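Local structure of acetyltransferase-like, GNAT family (Bacteroides thetaiotaomicron, 3EY5) at residues F20-L25 with H39-T44; H97-E100 with P105-L108. The protein probably works as an N-acetyltransferase of the GNAT family, which transfers acetyl groups from acetyl-coenzyme A to amines. All blocks are in the same frame, centred on the assembly; numbering follows the deposited sequence.

Overall arrangement
A helix-helix and a helix-strand contact illustrate how a GNAT-type chain dresses a central mixed sheet. Contact 1 comes first in the chain and joins helix 15-28 to helix 37-46; contact 2 follows it and joins helix 90-101 to strand 106-110. Their centres are 21 Å apart, on opposite sides of the chain's centre, and their nearest atoms remain about 14 Å from each other. The sheet connects them: helix 15-28 rests on strands 50-57 and 60-69, and the sheet runs on from 60-69 through 74-81 to 106-110. Contact 1 thus belongs to the N-terminal helical layer, contact 2 to the beta-alpha-beta unit associated in this family with cofactor binding.

Contact 1 of 2, residues F20-L25 with H39-T44; sequences FMEELL and HLREYT
L40 reaches out from helix 37-46 and meets two side chains of helix 15-28 tip to tip, those of M21, a selenomethionine, and L25. Its CD2 carries most of the encounter, lying 3.5 Å from CD2 of L25, a close approach for two methyl groups. The end methyl of M21 arrives against both branches of the same leucine, with CE 3.9 Å from L40 CD2 and 4.0 Å from L40 CD1. M21 starts with CG anti to the backbone N, then bends at chi2 (-84°), and this bend presents the terminal methyl to the leucine fork. Beside the apolar cluster, E22 and R41 cross at about a right angle. E22 OE2 lies at the guanidinium edge, near its plane, yet the two flat groups are turned 67° apart and E22 OE2 stays 4.2 Å from R41 NH1. The opposite charges probably attract each other, but they stand beyond salt-bridge distance.

Within helix 37-46, L40 O is gripped twice by T44. The side-chain OG1 donates to it over 2.9 Å, while the backbone N approaches from the opposite face of the carbonyl plane. T44 OG1 is also hydrogen-bonded to N52, which ties this turn to strand 50-57.

The short helical segments run at 136° to each other with axes 12.4 Å apart, so the backbones stand well separated and contact depends on side-chain ends. Y18, one turn earlier on helix 15-28, fills in against L40, R41 and T44, and Y34 of the connecting loop touches L25. Both helices pack against the sheet: helix 15-28 on strands 50-57 and 60-69, where M21 and L25 both rest on F64, and helix 37-46 on strand 50-57, where Y43 and T44 meet F50.

Contact 2 of 2, residues H97-E100 with P105-L108; sequences HLCE and PIVL
I106 points its side chain at the turn of helix 90-101 that carries L98 and C99. From CB, which is still remote from the helix, the chain divides. CG2 turns to the L98 side and stops 4.7 Å from L98 CD2, a loose neighbour. CG1 stands anti to the carbonyl carbon (chi1 -58°) and serves as a spacer; the extended second torsion carries CD1 onward to the helix. That terminal methyl does the touching: it lies 4.3 Å from L98 CG, the branch point of the leucine, and 4.3 Å from C99 SG, with the backbone L98 O at 4.2 Å.

The helix is the connection of a beta-alpha-beta crossover, linking parallel strands 74-81 and 106-110. Where the chain enters its N-terminus, the sequence matches the R/Q-x-x-G-x-G/A signature, consistent with binding the pyrophosphate of coenzyme A as in GNAT relatives.

The strand carrying I106 is paired on both sides, V107 bonding through its backbone to Y74 and V76 and I106 to H156. F130 and V76 also touch the isoleucine side chain, while C99 also touches H156 on strand 149-156.

Contact 1 of 2, residues F20-L25 with H39-T44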
loop_
_atom_site.group_PDB
_atom_site.type_symbol
_atom_site.label_atom_id
_atom_site.label_comp_id
_atom_site.label_asym_id
_atom_site.label_seq_id
_atom_site.Cartn_x
_atom_site.Cartn_y
_atom_site.Cartn_z
ATOM N N PHE A 20 12.106 -7.033 10.265
ATOM C CA PHE A 20 11.303 -5.970 10.845
ATOM C C PHE A 20 10.026 -5.725 10.022
ATOM O O PHE A 20 8.933 -5.679 10.574
ATOM C CB PHE A 20 12.111 -4.659 10.952
ATOM C CG PHE A 20 11.267 -3.442 11.285
ATOM C CD1 PHE A 20 10.895 -3.173 12.603
ATOM C CD2 PHE A 20 10.827 -2.577 10.278
ATOM C CE1 PHE A 20 10.120 -2.053 12.907
ATOM C CE2 PHE A 20 10.053 -1.453 10.580
ATOM C CZ PHE A 20 9.699 -1.193 11.897
HETATM N N MSE A 21 10.188 -5.537 8.717
HETATM C CA MSE A 21 9.060 -5.335 7.796
HETATM C C MSE A 21 8.065 -6.510 7.912
HETATM O O MSE A 21 6.849 -6.315 8.104
HETATM C CB MSE A 21 9.584 -5.180 6.354
HETATM C CG MSE A 21 8.548 -5.135 5.227
HETATM SE SE MSE A 21 7.979 -6.900 4.609
HETATM C CE MSE A 21 6.528 -6.313 3.433
ATOM N N GLU A 22 8.602 -7.716 7.827
ATOM C CA GLU A 22 7.832 -8.951 7.880
ATOM C C GLU A 22 7.046 -9.174 9.200
ATOM O O GLU A 22 5.880 -9.565 9.153
ATOM C CB GLU A 22 8.781 -10.124 7.647
ATOM C CG GLU A 22 8.094 -11.379 7.138
ATOM C CD GLU A 22 9.086 -12.492 6.882
ATOM O OE1 GLU A 22 9.440 -13.227 7.844
ATOM O OE2 GLU A 22 9.528 -12.613 5.713
ATOM N N GLU A 23 7.686 -8.950 10.351
ATOM C CA GLU A 23 6.997 -9.019 11.637
ATOM C C GLU A 23 5.847 -7.995 11.710
ATOM O O GLU A 23 4.725 -8.321 12.098
ATOM C CB GLU A 23 7.984 -8.838 12.812
ATOM C CG GLU A 23 7.321 -8.948 14.214
ATOM C CD GLU A 23 8.174 -9.653 15.293
ATOM O OE1 GLU A 23 9.430 -9.683 15.182
ATOM O OE2 GLU A 23 7.576 -10.180 16.270
ATOM N N LEU A 24 6.140 -6.759 11.315
ATOM C CA LEU A 24 5.176 -5.688 11.358
ATOM C C LEU A 24 3.981 -5.935 10.411
ATOM O O LEU A 24 2.814 -5.705 10.778
ATOM C CB LEU A 24 5.899 -4.386 11.034
ATOM C CG LEU A 24 5.090 -3.115 11.011
ATOM C CD1 LEU A 24 4.239 -2.994 12.311
ATOM C CD2 LEU A 24 6.046 -1.915 10.829
ATOM N N LEU A 25 4.281 -6.406 9.205
ATOM C CA LEU A 25 3.258 -6.865 8.261
ATOM C C LEU A 25 2.302 -7.920 8.851
ATOM O O LEU A 25 1.084 -7.800 8.741
ATOM C CB LEU A 25 3.922 -7.468 7.020
ATOM C CG LEU A 25 2.999 -8.026 5.928
ATOM C CD1 LEU A 25 2.206 -6.950 5.229
ATOM C CD2 LEU A 25 3.825 -8.864 4.927
ATOM N N HIS A 39 6.458 -16.003 -0.937
ATOM C CA HIS A 39 6.211 -15.277 -2.196
ATOM C C HIS A 39 6.595 -13.808 -2.092
ATOM O O HIS A 39 7.093 -13.186 -3.048
ATOM C CB HIS A 39 4.735 -15.327 -2.560
ATOM C CG HIS A 39 4.258 -16.667 -3.010
ATOM N ND1 HIS A 39 5.078 -17.775 -3.073
ATOM C CD2 HIS A 39 3.032 -17.084 -3.405
ATOM C CE1 HIS A 39 4.379 -18.813 -3.496
ATOM N NE2 HIS A 39 3.133 -18.420 -3.702
ATOM N N LEU A 40 6.283 -13.231 -0.940
ATOM C CA LEU A 40 6.608 -11.846 -0.683
ATOM C C LEU A 40 8.136 -11.652 -0.751
ATOM O O LEU A 40 8.629 -10.659 -1.282
ATOM C CB LEU A 40 6.056 -11.464 0.667
ATOM C CG LEU A 40 6.671 -10.215 1.251
ATOM C CD1 LEU A 40 6.287 -8.971 0.410
ATOM C CD2 LEU A 40 6.251 -10.097 2.726
ATOM N N ARG A 41 8.872 -12.609 -0.204
ATOM C CA ARG A 41 10.330 -12.624 -0.350
ATOM C C ARG A 41 10.751 -12.625 -1.821
ATOM O O ARG A 41 11.605 -11.823 -2.233
ATOM C CB ARG A 41 10.927 -13.822 0.382
ATOM C CG ARG A 41 10.800 -13.714 1.900
ATOM C CD ARG A 41 11.529 -14.857 2.591
ATOM N NE ARG A 41 12.982 -14.776 2.416
ATOM C CZ ARG A 41 13.821 -14.249 3.310
ATOM N NH1 ARG A 41 13.357 -13.758 4.464
ATOM N NH2 ARG A 41 15.125 -14.226 3.051
ATOM N N GLU A 42 10.121 -13.497 -2.605
ATOM C CA GLU A 42 10.398 -13.618 -4.024
ATOM C C GLU A 42 10.103 -12.322 -4.816
ATOM O O GLU A 42 10.912 -11.917 -5.650
ATOM C CB GLU A 42 9.638 -14.817 -4.595
ATOM C CG GLU A 42 10.117 -16.174 -3.986
ATOM C CD GLU A 42 9.182 -17.387 -4.233
ATOM O OE1 GLU A 42 8.185 -17.302 -4.987
ATOM O OE2 GLU A 42 9.469 -18.458 -3.657
ATOM N N TYR A 43 8.966 -11.675 -4.537
ATOM C CA TYR A 43 8.597 -10.415 -5.194
ATOM C C TYR A 43 9.625 -9.339 -4.849
ATOM O O TYR A 43 10.088 -8.593 -5.713
ATOM C CB TYR A 43 7.181 -9.964 -4.758
ATOM C CG TYR A 43 6.017 -10.610 -5.513
ATOM C CD1 TYR A 43 5.162 -9.848 -6.317
ATOM C CD2 TYR A 43 5.774 -11.987 -5.434
ATOM C CE1 TYR A 43 4.097 -10.458 -7.030
ATOM C CE2 TYR A 43 4.707 -12.595 -6.123
ATOM C CZ TYR A 43 3.877 -11.834 -6.909
ATOM O OH TYR A 43 2.843 -12.441 -7.591
ATOM N N THR A 44 9.970 -9.263 -3.572
ATOM C CA THR A 44 10.936 -8.279 -3.098
ATOM C C THR A 44 12.251 -8.276 -3.931
ATOM O O THR A 44 12.601 -7.259 -4.538
ATOM C CB THR A 44 11.196 -8.448 -1.582
ATOM O OG1 THR A 44 9.999 -8.129 -0.855
ATOM C CG2 THR A 44 12.331 -7.547 -1.117
#

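Contact 2 of 2, residues H97-E100 with P105-L108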
loop_
_atom_site.group_PDB
_atom_site.type_symbol
_atom_site.label_atom_id
_atom_site.label_comp_id
_atom_site.label_asym_id
_atom_site.label_seq_id
_atom_site.Cartn_x
_atom_site.Cartn_y
_atom_site.Cartn_z
ATOM N N HIS A 97 5.628 12.939 3.482
ATOM C CA HIS A 97 6.866 12.671 2.740
ATOM C C HIS A 97 6.704 11.608 1.645
ATOM O O HIS A 97 7.503 11.548 0.720
ATOM C CB HIS A 97 8.043 12.305 3.663
ATOM C CG HIS A 97 9.317 12.048 2.917
ATOM N ND1 HIS A 97 10.140 13.062 2.476
ATOM C CD2 HIS A 97 9.882 10.896 2.492
ATOM C CE1 HIS A 97 11.168 12.540 1.832
ATOM N NE2 HIS A 97 11.028 11.227 1.818
ATOM N N LEU A 98 5.663 10.782 1.737
ATOM C CA LEU A 98 5.413 9.803 0.709
ATOM C C LEU A 98 5.099 10.503 -0.611
ATOM O O LEU A 98 5.546 10.087 -1.673
ATOM C CB LEU A 98 4.260 8.848 1.094
ATOM C CG LEU A 98 3.859 7.927 -0.072
ATOM C CD1 LEU A 98 4.963 6.927 -0.425
ATOM C CD2 LEU A 98 2.539 7.199 0.176
ATOM N N CYS A 99 4.284 11.544 -0.530
ATOM C CA CYS A 99 4.013 12.426 -1.671
ATOM C C CYS A 99 5.216 13.202 -2.217
ATOM O O CYS A 99 5.220 13.598 -3.368
ATOM C CB CYS A 99 2.881 13.379 -1.301
ATOM S SG CYS A 99 1.404 12.416 -0.931
ATOM N N GLU A 100 6.240 13.406 -1.404
ATOM C CA GLU A 100 7.500 13.963 -1.912
ATOM C C GLU A 100 8.298 12.883 -2.648
ATOM O O GLU A 100 8.904 13.124 -3.699
ATOM C CB GLU A 100 8.353 14.520 -0.777
ATOM C CG GLU A 100 7.619 15.424 0.187
ATOM C CD GLU A 100 8.543 15.990 1.279
ATOM O OE1 GLU A 100 9.720 16.334 0.966
ATOM O OE2 GLU A 100 8.089 16.105 2.448
ATOM N N PRO A 105 1.260 10.053 -9.984
ATOM C CA PRO A 105 0.041 9.751 -9.182
ATOM C C PRO A 105 0.151 8.456 -8.340
ATOM O O PRO A 105 0.849 7.492 -8.710
ATOM C CB PRO A 105 -1.054 9.619 -10.231
ATOM C CG PRO A 105 -0.514 10.458 -11.469
ATOM C CD PRO A 105 0.959 10.196 -11.433
ATOM N N ILE A 106 -0.473 8.478 -7.177
ATOM C CA ILE A 106 -0.337 7.373 -6.212
ATOM C C ILE A 106 -1.725 6.808 -6.039
ATOM O O ILE A 106 -2.667 7.559 -5.770
ATOM C CB ILE A 106 0.144 7.845 -4.848
ATOM C CG1 ILE A 106 1.488 8.571 -4.952
ATOM C CG2 ILE A 106 0.242 6.634 -3.846
ATOM C CD1 ILE A 106 1.903 9.180 -3.644
ATOM N N VAL A 107 -1.836 5.500 -6.212
ATOM C CA VAL A 107 -3.106 4.822 -6.032
ATOM C C VAL A 107 -2.979 3.899 -4.829
ATOM O O VAL A 107 -1.977 3.190 -4.686
ATOM C CB VAL A 107 -3.520 4.015 -7.289
ATOM C CG1 VAL A 107 -4.895 3.349 -7.083
ATOM C CG2 VAL A 107 -3.503 4.926 -8.587
ATOM N N LEU A 108 -3.991 3.917 -3.967
ATOM C CA LEU A 108 -4.134 2.857 -2.928
ATOM C C LEU A 108 -5.606 2.377 -2.800
ATOM O O LEU A 108 -6.518 3.012 -3.352
ATOM C CB LEU A 108 -3.589 3.340 -1.593
ATOM C CG LEU A 108 -4.225 4.638 -1.054
ATOM C CD1 LEU A 108 -5.620 4.404 -0.573
ATOM C CD2 LEU A 108 -3.426 5.141 0.094
#